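Local coordinates for uncharacterized protein (Staphylococcus aureus subsp. aureus, PDB 4H0A), which is of unknown function but belongs to the CAP (cysteine-rich secretory protein) family and combines a CAP domain with a CAP-associated N-terminal region, at residues A[154-159]-A[175-180]; A[133-138]-A[145-150]; A[39-44]-A[79-84]; A[277-282]-A[286-291]. All coordinates share one frame; numbering follows the deposited sequence.

Interaction 1 of 4, residues A[154-159]-A[175-180]; sequences YAQVYS and EMLADI
L177 reaches from the helix to the strand and sets its two methyl groups against different partners, CD2 against Y154 and CD1 against Q156. Its CG stands anti to the backbone N (chi1 -165°), which swings the branched end off the helix surface and toward the strand. CD2 comes in over one face of the Y154 ring, displaced from the ring centre toward the rim, and its nearest ring atom is Y154 CG at 4.2 Å. The side chains cross at about a right angle, and the methyl meets the CG end of the ring, not the hydroxyl end. The other methyl, L177 CD1, lies 4.4 Å from Q156 CD, a looser contact with the carbon of the amide.

Here helix 174-180 packs across one face of an antiparallel sheet in the CAP-associated N-terminal part of the chain. Along strand 154-159 the side chains alternate in the usual way: Y154 and Q156 point toward the helix, while A155, between them, points away. Q156 is extended through its middle bond (chi2 -174°), carrying its amide out from the sheet. The amide is held at both ends, OE1 bonded to R170 on the adjacent strand and NE2 to the Y183 hydroxyl, which limits its rotation and satisfies a polar group buried beside the leucine. I180, one helical turn beyond M176 and bonded back to it (I180 N to M176 O, 2.8 Å), also points toward the strand but is more distant. L177 also touches F126, F135 and L147.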
# COMPACT_ATOMS: atom_id res chain seq x y z
N TYR A 154 0.21 -7.08 -14.94
CA TYR A 154 0.69 -7.76 -13.76
C TYR A 154 -0.26 -7.60 -12.60
O TYR A 154 -1.11 -6.70 -12.59
CB TYR A 154 2.07 -7.22 -13.36
CG TYR A 154 3.14 -7.55 -14.38
CD1 TYR A 154 3.30 -6.78 -15.52
CD2 TYR A 154 3.95 -8.67 -14.23
CE1 TYR A 154 4.26 -7.10 -16.48
CE2 TYR A 154 4.92 -9.00 -15.18
CZ TYR A 154 5.07 -8.21 -16.31
OH TYR A 154 6.00 -8.51 -17.27
N ALA A 155 -0.10 -8.47 -11.62
CA ALA A 155 -0.85 -8.40 -10.37
C ALA A 155 0.09 -8.65 -9.23
O ALA A 155 0.91 -9.57 -9.30
CB ALA A 155 -1.98 -9.41 -10.35
N GLN A 156 0.00 -7.82 -8.20
CA GLN A 156 0.70 -8.02 -6.94
C GLN A 156 -0.34 -8.54 -5.98
O GLN A 156 -1.35 -7.86 -5.76
CB GLN A 156 1.31 -6.72 -6.43
CG GLN A 156 2.36 -6.13 -7.35
CD GLN A 156 2.97 -4.95 -6.66
OE1 GLN A 156 2.44 -3.84 -6.72
NE2 GLN A 156 3.95 -5.21 -5.81
N VAL A 157 -0.17 -9.77 -5.48
CA VAL A 157 -1.11 -10.41 -4.57
C VAL A 157 -0.54 -10.32 -3.17
O VAL A 157 0.47 -10.96 -2.88
CB VAL A 157 -1.38 -11.88 -4.99
CG1 VAL A 157 -2.48 -12.50 -4.12
CG2 VAL A 157 -1.73 -11.96 -6.47
N TYR A 158 -1.20 -9.55 -2.29
CA TYR A 158 -0.75 -9.35 -0.92
C TYR A 158 -1.37 -10.37 -0.00
O TYR A 158 -2.59 -10.45 0.06
CB TYR A 158 -1.11 -7.94 -0.45
CG TYR A 158 -0.44 -6.87 -1.27
CD1 TYR A 158 0.90 -6.55 -1.08
CD2 TYR A 158 -1.14 -6.19 -2.26
CE1 TYR A 158 1.52 -5.56 -1.84
CE2 TYR A 158 -0.52 -5.20 -3.03
CZ TYR A 158 0.80 -4.88 -2.81
OH TYR A 158 1.39 -3.90 -3.56
N SER A 159 -0.54 -11.15 0.71
CA SER A 159 -1.03 -12.17 1.64
C SER A 159 -0.52 -11.92 3.02
O SER A 159 0.51 -11.28 3.20
CB SER A 159 -0.62 -13.57 1.22
OG SER A 159 -1.03 -13.88 -0.10
N GLU A 175 4.87 -0.32 -16.75
CA GLU A 175 5.46 1.02 -16.52
C GLU A 175 5.15 1.48 -15.10
O GLU A 175 6.04 2.05 -14.48
CB GLU A 175 5.13 2.11 -17.57
CG GLU A 175 3.94 1.89 -18.47
CD GLU A 175 4.05 0.79 -19.51
OE1 GLU A 175 5.03 0.76 -20.28
OE2 GLU A 175 3.14 -0.08 -19.52
N MSE A 176 3.96 1.14 -14.53
CA MSE A 176 3.70 1.50 -13.13
C MSE A 176 4.63 0.69 -12.23
O MSE A 176 5.17 1.22 -11.27
CB MSE A 176 2.23 1.24 -12.73
CG MSE A 176 1.91 1.65 -11.29
SE MSE A 176 1.68 3.56 -11.18
CE MSE A 176 3.27 4.09 -10.44
N LEU A 177 4.79 -0.59 -12.53
CA LEU A 177 5.65 -1.47 -11.75
C LEU A 177 7.11 -0.95 -11.75
O LEU A 177 7.73 -0.90 -10.69
CB LEU A 177 5.57 -2.89 -12.35
CG LEU A 177 6.10 -4.03 -11.52
CD1 LEU A 177 5.33 -4.21 -10.24
CD2 LEU A 177 6.02 -5.33 -12.31
N ALA A 178 7.63 -0.48 -12.90
CA ALA A 178 8.99 0.09 -12.96
C ALA A 178 9.09 1.39 -12.14
O ALA A 178 10.11 1.65 -11.51
CB ALA A 178 9.38 0.37 -14.40
N ASP A 179 8.03 2.20 -12.16
CA ASP A 179 8.00 3.45 -11.42
C ASP A 179 7.93 3.18 -9.90
O ASP A 179 8.72 3.77 -9.16
CB ASP A 179 6.81 4.29 -11.89
CG ASP A 179 6.85 5.72 -11.43
OD1 ASP A 179 6.34 6.01 -10.34
OD2 ASP A 179 7.39 6.57 -12.18
N ILE A 180 7.04 2.29 -9.43
CA ILE A 180 6.94 1.95 -8.00
C ILE A 180 8.20 1.23 -7.55
O ILE A 180 8.70 1.53 -6.47
CB ILE A 180 5.68 1.10 -7.67
CG1 ILE A 180 4.41 1.91 -7.89
CG2 ILE A 180 5.74 0.55 -6.22
CD1 ILE A 180 3.11 1.14 -7.74

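Interaction 2 of 4, residues A[133-138]-A[145-150]; sequences YEFELS and QTLIKY
L147 holds its CG anti to the backbone N (chi1 -178°), sending CD2 out toward F135 and leaving CB to meet L137. F135 answers with its ring anti to its own carbonyl carbon, beside the backbone N (chi1 -70°), whereas the chi1 of L137, -99°, falls well off a staggered value and lays CD2 against the strand. These settings give L147 two separate meeting points. Its outer methyl CD2 approaches the phenylalanine obliquely, L147 CD2 to F135 CD2 being 4.2 Å. Closer to the backbone, L137 CD2 rests 4.2 Å from L147 CB and at the same distance from L147 N. Both neighbours cross the L147 side chain at roughly a right angle, one meeting its end and the other its base.

Strand 131-136, with the loop residue L137 just after it, is brought in this way against a strand of another sheet. Strand 131-136 belongs to a small three-stranded antiparallel sheet and 145-150 is the edge strand of the larger seven-stranded one; the short helix 139-144 connects them. S138 is the N-cap of that helix, its side chain capping a backbone N, while its own backbone N is bonded to D141 OD2, a pattern consistent with a capping box. At the far end T146 OG1 is bonded to the L142 carbonyl. F135 also meets Y183 edge-to-face.

Across the two segments the contact is wholly apolar and is made at van der Waals distances, so its hold probably comes from apolar packing, with L137 partly exposed, while the hydrogen bonds of these segments go to partners outside the contact.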
# COMPACT_ATOMS: atom_id res chain seq x y z
N TYR A 133 14.14 -4.13 -17.13
CA TYR A 133 13.90 -4.19 -15.69
C TYR A 133 13.81 -5.65 -15.29
O TYR A 133 13.04 -6.39 -15.90
CB TYR A 133 12.61 -3.46 -15.31
CG TYR A 133 12.74 -1.96 -15.43
CD1 TYR A 133 12.49 -1.32 -16.63
CD2 TYR A 133 13.18 -1.19 -14.36
CE1 TYR A 133 12.64 0.06 -16.76
CE2 TYR A 133 13.33 0.19 -14.48
CZ TYR A 133 13.06 0.81 -15.68
OH TYR A 133 13.21 2.17 -15.80
N GLU A 134 14.62 -6.08 -14.32
CA GLU A 134 14.58 -7.45 -13.82
C GLU A 134 14.54 -7.41 -12.30
O GLU A 134 15.41 -6.79 -11.70
CB GLU A 134 15.76 -8.27 -14.32
CG GLU A 134 15.53 -9.76 -14.13
CD GLU A 134 16.69 -10.64 -14.54
OE1 GLU A 134 17.77 -10.10 -14.86
OE2 GLU A 134 16.52 -11.89 -14.52
N PHE A 135 13.52 -8.03 -11.70
CA PHE A 135 13.37 -8.03 -10.24
C PHE A 135 13.90 -9.30 -9.62
O PHE A 135 13.71 -10.38 -10.17
CB PHE A 135 11.90 -7.87 -9.85
CG PHE A 135 11.32 -6.51 -10.13
CD1 PHE A 135 11.84 -5.38 -9.53
CD2 PHE A 135 10.20 -6.37 -10.93
CE1 PHE A 135 11.26 -4.13 -9.73
CE2 PHE A 135 9.64 -5.12 -11.15
CZ PHE A 135 10.18 -4.01 -10.56
N GLU A 136 14.55 -9.17 -8.45
CA GLU A 136 15.08 -10.28 -7.65
C GLU A 136 14.10 -10.50 -6.49
O GLU A 136 14.24 -9.84 -5.46
CB GLU A 136 16.49 -9.94 -7.13
CG GLU A 136 17.53 -9.77 -8.23
CD GLU A 136 17.79 -11.02 -9.05
OE1 GLU A 136 17.94 -12.10 -8.44
OE2 GLU A 136 17.84 -10.91 -10.29
N LEU A 137 13.07 -11.35 -6.68
CA LEU A 137 12.05 -11.56 -5.65
C LEU A 137 12.57 -12.44 -4.50
O LEU A 137 12.95 -13.59 -4.73
CB LEU A 137 10.74 -12.16 -6.22
CG LEU A 137 9.62 -11.13 -6.48
CD1 LEU A 137 9.93 -10.29 -7.68
CD2 LEU A 137 8.27 -11.80 -6.62
N SER A 138 12.56 -11.90 -3.25
CA SER A 138 13.00 -12.62 -2.04
C SER A 138 12.00 -13.70 -1.65
O SER A 138 10.93 -13.80 -2.26
CB SER A 138 13.21 -11.65 -0.87
OG SER A 138 11.99 -11.12 -0.36
N GLN A 145 3.79 -11.27 -1.45
CA GLN A 145 3.71 -10.13 -2.37
C GLN A 145 3.87 -10.62 -3.79
O GLN A 145 4.54 -9.98 -4.60
CB GLN A 145 4.82 -9.13 -2.01
CG GLN A 145 4.52 -7.70 -2.37
CD GLN A 145 5.68 -6.78 -2.08
OE1 GLN A 145 6.77 -7.19 -1.70
NE2 GLN A 145 5.48 -5.50 -2.27
N THR A 146 3.28 -11.79 -4.10
CA THR A 146 3.46 -12.50 -5.36
C THR A 146 3.22 -11.61 -6.57
O THR A 146 2.16 -10.99 -6.65
CB THR A 146 2.54 -13.72 -5.44
OG1 THR A 146 2.45 -14.29 -4.13
CG2 THR A 146 3.03 -14.76 -6.46
N LEU A 147 4.18 -11.57 -7.50
CA LEU A 147 4.05 -10.82 -8.76
C LEU A 147 3.63 -11.83 -9.81
O LEU A 147 4.36 -12.80 -10.03
CB LEU A 147 5.37 -10.14 -9.13
CG LEU A 147 5.36 -9.29 -10.41
CD1 LEU A 147 4.31 -8.16 -10.32
CD2 LEU A 147 6.73 -8.68 -10.66
N ILE A 148 2.45 -11.66 -10.41
CA ILE A 148 1.93 -12.61 -11.40
C ILE A 148 1.66 -11.88 -12.69
O ILE A 148 1.07 -10.81 -12.65
CB ILE A 148 0.63 -13.31 -10.89
CG1 ILE A 148 0.82 -13.90 -9.47
CG2 ILE A 148 0.19 -14.41 -11.88
CD1 ILE A 148 -0.44 -14.45 -8.81
N LYS A 149 2.04 -12.47 -13.84
CA LYS A 149 1.75 -11.86 -15.13
C LYS A 149 0.46 -12.46 -15.66
O LYS A 149 0.36 -13.68 -15.79
CB LYS A 149 2.92 -12.08 -16.12
CG LYS A 149 2.80 -11.24 -17.39
CD LYS A 149 4.04 -11.35 -18.27
CE LYS A 149 3.89 -10.59 -19.56
NZ LYS A 149 5.16 -10.56 -20.34
N TYR A 150 -0.56 -11.62 -15.91
CA TYR A 150 -1.85 -12.02 -16.47
C TYR A 150 -1.98 -11.33 -17.81
O TYR A 150 -2.19 -10.12 -17.86
CB TYR A 150 -3.01 -11.61 -15.55
CG TYR A 150 -3.09 -12.43 -14.28
CD1 TYR A 150 -3.41 -13.78 -14.31
CD2 TYR A 150 -2.89 -11.84 -13.04
CE1 TYR A 150 -3.48 -14.54 -13.15
CE2 TYR A 150 -2.98 -12.58 -11.86
CZ TYR A 150 -3.29 -13.93 -11.92
OH TYR A 150 -3.38 -14.67 -10.77

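Interaction 3 of 4, residues A[39-44]-A[79-84]; sequences EGVGTW and SYYIVS. With EDO (1,2-ethanediol), chain E.
The aromatic contact joins W44 to Y81. W44 CG, anti to its carbonyl carbon (chi1 -54°), carries the indole toward the tyrosine. The six-membered ring of W44 comes at an oblique tilt, its plane turned 56° from that of Y81 with the centroids 5.0 Å apart. W44 CH2 sits above one face of the tyrosine, off-centre toward the rim, and lies 3.6 Å from Y81 CE1.

Aliphatic groups fill in around the rings. V41 CG1 touches the same atom, Y81 CE1, at 3.6 Å, so valine and tryptophan converge on one ring atom of the tyrosine. V83 CG2 meets the tryptophan at its edge, 4.5 Å from W44 CZ3. Within the loop, V41 CA lies over the centre of the indole.

Hydrogen bonds shape the loop itself. G40 O accepts twice from T43, from its backbone N and from its OG1 at 2.6 Å, and W44 N bonds to V41 O, giving the short 3-10 turn that brings V41 and W44 to the same side. A 1,2-ethanediol, probably from the crystallisation liquor, makes a weak bond to S79 OG (3.3 Å from EDO O2) and lies at the edge of Y81; that serine oxygen also bonds D76 OD1.

Thus the turn ahead of helix 50-56 is laid on strand 79-86 of the seven-stranded sheet: F56 of that helix meets the rings of both W44 and Y81, L52 touches W44 and V83, and V93 of adjacent strand 89-96 touches V41 and W44.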
# COMPACT_ATOMS: atom_id res chain seq x y z
N GLU A 39 -12.93 -10.65 -16.09
CA GLU A 39 -13.83 -9.79 -15.32
C GLU A 39 -13.09 -9.17 -14.14
O GLU A 39 -11.97 -9.57 -13.82
CB GLU A 39 -15.01 -10.64 -14.80
CG GLU A 39 -14.58 -11.78 -13.89
CD GLU A 39 -15.70 -12.70 -13.42
OE1 GLU A 39 -16.37 -12.35 -12.43
OE2 GLU A 39 -15.85 -13.79 -14.01
N GLY A 40 -13.74 -8.22 -13.48
CA GLY A 40 -13.19 -7.58 -12.30
C GLY A 40 -12.22 -6.45 -12.58
O GLY A 40 -12.08 -6.01 -13.72
N VAL A 41 -11.52 -6.01 -11.52
CA VAL A 41 -10.65 -4.83 -11.58
C VAL A 41 -9.48 -5.00 -12.55
O VAL A 41 -9.06 -4.00 -13.13
CB VAL A 41 -10.16 -4.32 -10.20
CG1 VAL A 41 -11.30 -4.22 -9.20
CG2 VAL A 41 -9.04 -5.17 -9.65
N GLY A 42 -9.03 -6.23 -12.80
CA GLY A 42 -7.97 -6.47 -13.77
C GLY A 42 -8.33 -6.01 -15.18
O GLY A 42 -7.45 -5.58 -15.93
N THR A 43 -9.64 -6.03 -15.54
CA THR A 43 -10.10 -5.56 -16.85
C THR A 43 -10.13 -4.02 -16.93
O THR A 43 -10.29 -3.50 -18.02
CB THR A 43 -11.50 -6.11 -17.19
OG1 THR A 43 -12.48 -5.56 -16.29
CG2 THR A 43 -11.56 -7.65 -17.20
N TRP A 44 -10.00 -3.30 -15.79
CA TRP A 44 -10.01 -1.83 -15.80
C TRP A 44 -8.69 -1.27 -16.31
O TRP A 44 -8.69 -0.19 -16.86
CB TRP A 44 -10.29 -1.24 -14.40
CG TRP A 44 -11.54 -1.74 -13.72
CD1 TRP A 44 -12.53 -2.52 -14.24
CD2 TRP A 44 -11.95 -1.42 -12.38
NE1 TRP A 44 -13.50 -2.75 -13.30
CE2 TRP A 44 -13.19 -2.05 -12.16
CE3 TRP A 44 -11.38 -0.65 -11.35
CZ2 TRP A 44 -13.84 -1.98 -10.93
CZ3 TRP A 44 -12.06 -0.54 -10.15
CH2 TRP A 44 -13.26 -1.22 -9.94
N SER A 79 -16.13 -2.04 -0.37
CA SER A 79 -15.04 -2.01 -1.33
C SER A 79 -14.15 -0.80 -1.14
O SER A 79 -14.59 0.22 -0.61
CB SER A 79 -15.59 -2.01 -2.75
OG SER A 79 -16.41 -0.88 -2.97
N TYR A 80 -12.90 -0.93 -1.60
CA TYR A 80 -11.92 0.14 -1.52
C TYR A 80 -11.00 0.04 -2.71
O TYR A 80 -10.37 -1.01 -2.90
CB TYR A 80 -11.15 0.04 -0.20
CG TYR A 80 -10.15 1.17 -0.03
CD1 TYR A 80 -10.56 2.41 0.44
CD2 TYR A 80 -8.83 1.02 -0.43
CE1 TYR A 80 -9.67 3.48 0.53
CE2 TYR A 80 -7.92 2.08 -0.32
CZ TYR A 80 -8.35 3.30 0.16
OH TYR A 80 -7.44 4.33 0.28
N TYR A 81 -10.92 1.10 -3.53
CA TYR A 81 -10.06 1.12 -4.72
C TYR A 81 -9.19 2.36 -4.78
O TYR A 81 -9.71 3.47 -4.61
CB TYR A 81 -10.92 1.11 -6.00
CG TYR A 81 -11.98 0.04 -6.05
CD1 TYR A 81 -11.67 -1.27 -6.42
CD2 TYR A 81 -13.32 0.35 -5.81
CE1 TYR A 81 -12.66 -2.24 -6.53
CE2 TYR A 81 -14.31 -0.62 -5.93
CZ TYR A 81 -13.98 -1.92 -6.29
OH TYR A 81 -14.94 -2.89 -6.43
N ILE A 82 -7.89 2.20 -5.05
CA ILE A 82 -6.97 3.29 -5.37
C ILE A 82 -6.64 3.06 -6.83
O ILE A 82 -5.96 2.08 -7.15
CB ILE A 82 -5.70 3.44 -4.50
CG1 ILE A 82 -6.06 3.59 -3.01
CG2 ILE A 82 -4.87 4.67 -5.00
CD1 ILE A 82 -4.85 3.43 -2.06
N VAL A 83 -7.17 3.91 -7.71
CA VAL A 83 -7.01 3.79 -9.16
C VAL A 83 -6.01 4.84 -9.64
O VAL A 83 -6.30 6.02 -9.49
CB VAL A 83 -8.39 3.95 -9.85
CG1 VAL A 83 -8.27 3.83 -11.36
CG2 VAL A 83 -9.41 2.95 -9.28
N SER A 84 -4.88 4.42 -10.23
CA SER A 84 -3.89 5.36 -10.77
C SER A 84 -4.06 5.50 -12.25
O SER A 84 -4.28 4.50 -12.93
CB SER A 84 -2.47 4.90 -10.47
OG SER A 84 -2.33 4.52 -9.11
C1 EDO E . -18.37 2.90 -5.06
O1 EDO E . -17.82 4.12 -4.61
C2 EDO E . -17.24 1.89 -5.27
O2 EDO E . -17.83 0.63 -5.56

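Interaction 4 of 4, residues A[277-282]-A[286-291]; sequences YAFNDV and IHSWMN
F279 turns the edge of its ring to S288, whose hydroxyl lies near the ring plane with OG 3.4 Å from F279 CE1. The neighbouring rim atom is nearly as close, F279 CZ to S288 OG being 3.5 Å, so the oxygen straddles one edge bond of the phenyl. With OG anti to the carbonyl carbon (chi1 -67°), beside the backbone N, the serine presents its oxygen to the ring rim, and the same oxygen makes a weak hydrogen bond with the T284 carbonyl a turn earlier.

V282 and I286 are oriented quite differently: their side chains lie side by side and point the same way, with V282 CG1 3.9 Å from I286 CG1. They are four residues apart on one face of helix 282-290, and the backbone bond between them, I286 N to V282 O at 2.9 Å, is almost straight at 175°. Both touch V212 of helix 201-219. Just ahead, D281 is the N-cap of the helix; it caps a backbone N, bonds T284 OG1 through OD1 and forms a salt bridge with R170 through OD2. At the other end N291 folds back, ND2 giving a 2.7 Å bond to H287 O.

The loop leaving strand 270-277 thus sets F279 against the helix it leads into, within the CAP domain, and F279 also touches Y316 of the central sheet. Chemically, the contact mixes the helical hydrogen bond and aliphatic packing of V282 and I286 with the S288 oxygen at the hydrogen-bearing rim of F279, a placement that is probably mildly favourable electrostatically.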
# COMPACT_ATOMS: atom_id res chain seq x y z
N TYR A 277 10.82 3.71 5.93
CA TYR A 277 11.73 4.61 5.18
C TYR A 277 11.85 4.22 3.69
O TYR A 277 11.90 3.05 3.34
CB TYR A 277 13.13 4.60 5.83
CG TYR A 277 14.14 5.44 5.09
CD1 TYR A 277 13.94 6.81 4.90
CD2 TYR A 277 15.28 4.87 4.52
CE1 TYR A 277 14.85 7.59 4.18
CE2 TYR A 277 16.20 5.64 3.81
CZ TYR A 277 15.98 7.00 3.64
OH TYR A 277 16.87 7.79 2.94
N ALA A 278 11.93 5.24 2.82
CA ALA A 278 12.14 5.15 1.37
C ALA A 278 11.00 4.49 0.59
O ALA A 278 11.20 4.16 -0.59
CB ALA A 278 13.45 4.42 1.09
N PHE A 279 9.79 4.35 1.19
CA PHE A 279 8.66 3.73 0.48
C PHE A 279 8.05 4.72 -0.51
O PHE A 279 8.03 5.92 -0.26
CB PHE A 279 7.60 3.21 1.47
CG PHE A 279 8.06 1.97 2.20
CD1 PHE A 279 7.84 0.71 1.66
CD2 PHE A 279 8.74 2.06 3.41
CE1 PHE A 279 8.28 -0.44 2.33
CE2 PHE A 279 9.18 0.91 4.07
CZ PHE A 279 8.95 -0.33 3.52
N ASN A 280 7.58 4.20 -1.65
CA ASN A 280 6.98 5.00 -2.72
C ASN A 280 5.46 4.99 -2.70
O ASN A 280 4.85 5.85 -3.34
CB ASN A 280 7.43 4.45 -4.09
CG ASN A 280 8.91 4.60 -4.33
OD1 ASN A 280 9.53 5.60 -3.92
ND2 ASN A 280 9.52 3.64 -5.02
N ASP A 281 4.84 3.99 -2.06
CA ASP A 281 3.38 3.88 -2.08
C ASP A 281 2.92 3.19 -0.82
O ASP A 281 3.69 2.47 -0.18
CB ASP A 281 2.93 3.11 -3.33
CG ASP A 281 3.44 1.69 -3.33
OD1 ASP A 281 4.67 1.51 -3.31
OD2 ASP A 281 2.61 0.77 -3.27
N VAL A 282 1.67 3.43 -0.49
CA VAL A 282 1.08 2.89 0.73
C VAL A 282 0.93 1.35 0.66
O VAL A 282 1.31 0.70 1.63
CB VAL A 282 -0.24 3.63 1.06
CG1 VAL A 282 -1.01 2.92 2.17
CG2 VAL A 282 0.07 5.07 1.44
N ILE A 286 2.44 -0.88 3.75
CA ILE A 286 1.55 -1.71 4.58
C ILE A 286 1.98 -3.18 4.50
O ILE A 286 1.99 -3.84 5.53
CB ILE A 286 0.07 -1.51 4.17
CG1 ILE A 286 -0.39 -0.09 4.61
CG2 ILE A 286 -0.85 -2.62 4.75
CD1 ILE A 286 -0.78 0.05 6.10
N HIS A 287 2.36 -3.66 3.31
CA HIS A 287 2.85 -5.03 3.16
C HIS A 287 4.07 -5.27 4.08
O HIS A 287 4.15 -6.34 4.70
CB HIS A 287 3.22 -5.34 1.70
CG HIS A 287 4.02 -6.60 1.55
ND1 HIS A 287 5.39 -6.58 1.44
CD2 HIS A 287 3.61 -7.89 1.59
CE1 HIS A 287 5.77 -7.84 1.37
NE2 HIS A 287 4.73 -8.67 1.47
N SER A 288 5.01 -4.31 4.16
CA SER A 288 6.20 -4.47 5.00
C SER A 288 5.82 -4.47 6.48
O SER A 288 6.37 -5.27 7.23
CB SER A 288 7.23 -3.39 4.70
OG SER A 288 7.74 -3.57 3.40
N TRP A 289 4.86 -3.63 6.90
CA TRP A 289 4.41 -3.63 8.30
C TRP A 289 3.62 -4.91 8.62
O TRP A 289 3.84 -5.51 9.68
CB TRP A 289 3.56 -2.38 8.62
CG TRP A 289 4.34 -1.10 8.67
CD1 TRP A 289 5.68 -0.95 8.51
CD2 TRP A 289 3.80 0.21 8.86
NE1 TRP A 289 6.02 0.38 8.63
CE2 TRP A 289 4.88 1.12 8.81
CE3 TRP A 289 2.51 0.71 9.08
CZ2 TRP A 289 4.71 2.49 9.00
CZ3 TRP A 289 2.35 2.07 9.28
CH2 TRP A 289 3.44 2.95 9.23
N MSE A 290 2.76 -5.36 7.70
CA MSE A 290 1.97 -6.59 7.88
C MSE A 290 2.87 -7.85 7.96
O MSE A 290 2.44 -8.84 8.54
CB MSE A 290 0.96 -6.78 6.72
CG MSE A 290 -0.22 -5.78 6.70
SE MSE A 290 -1.47 -6.02 8.14
CE MSE A 290 -2.03 -7.84 7.85
N ASN A 291 4.10 -7.81 7.38
CA ASN A 291 5.01 -8.96 7.39
C ASN A 291 6.12 -8.82 8.45
O ASN A 291 7.09 -9.58 8.44
CB ASN A 291 5.58 -9.18 5.99
CG ASN A 291 4.54 -9.77 5.08
OD1 ASN A 291 4.55 -10.96 4.80
ND2 ASN A 291 3.57 -8.98 4.64

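In the fold
All four contacts are largely buried, with interaction 4 nearest the centre of the chain and interaction 2 farthest from it. Interactions 1, 2 and 3 share the seven-stranded sheet: 1 and 2 use its neighbouring strands 153-159 and 145-150, joined by backbone bonds such as A155 N to I148 O, and meet on L177, whereas 3 lies on strand 79-86. Interaction 4 belongs to the CAP domain, yet it touches interaction 1 through a probable hydrogen bond from N280 ND2 to I180 O. The chemistry differs accordingly: interactions 1 and 2 are leucine-centred apolar contacts with an aromatic ring in each, interaction 3 pairs two aromatic rings, and in interaction 4 a helical backbone bond spans the segments.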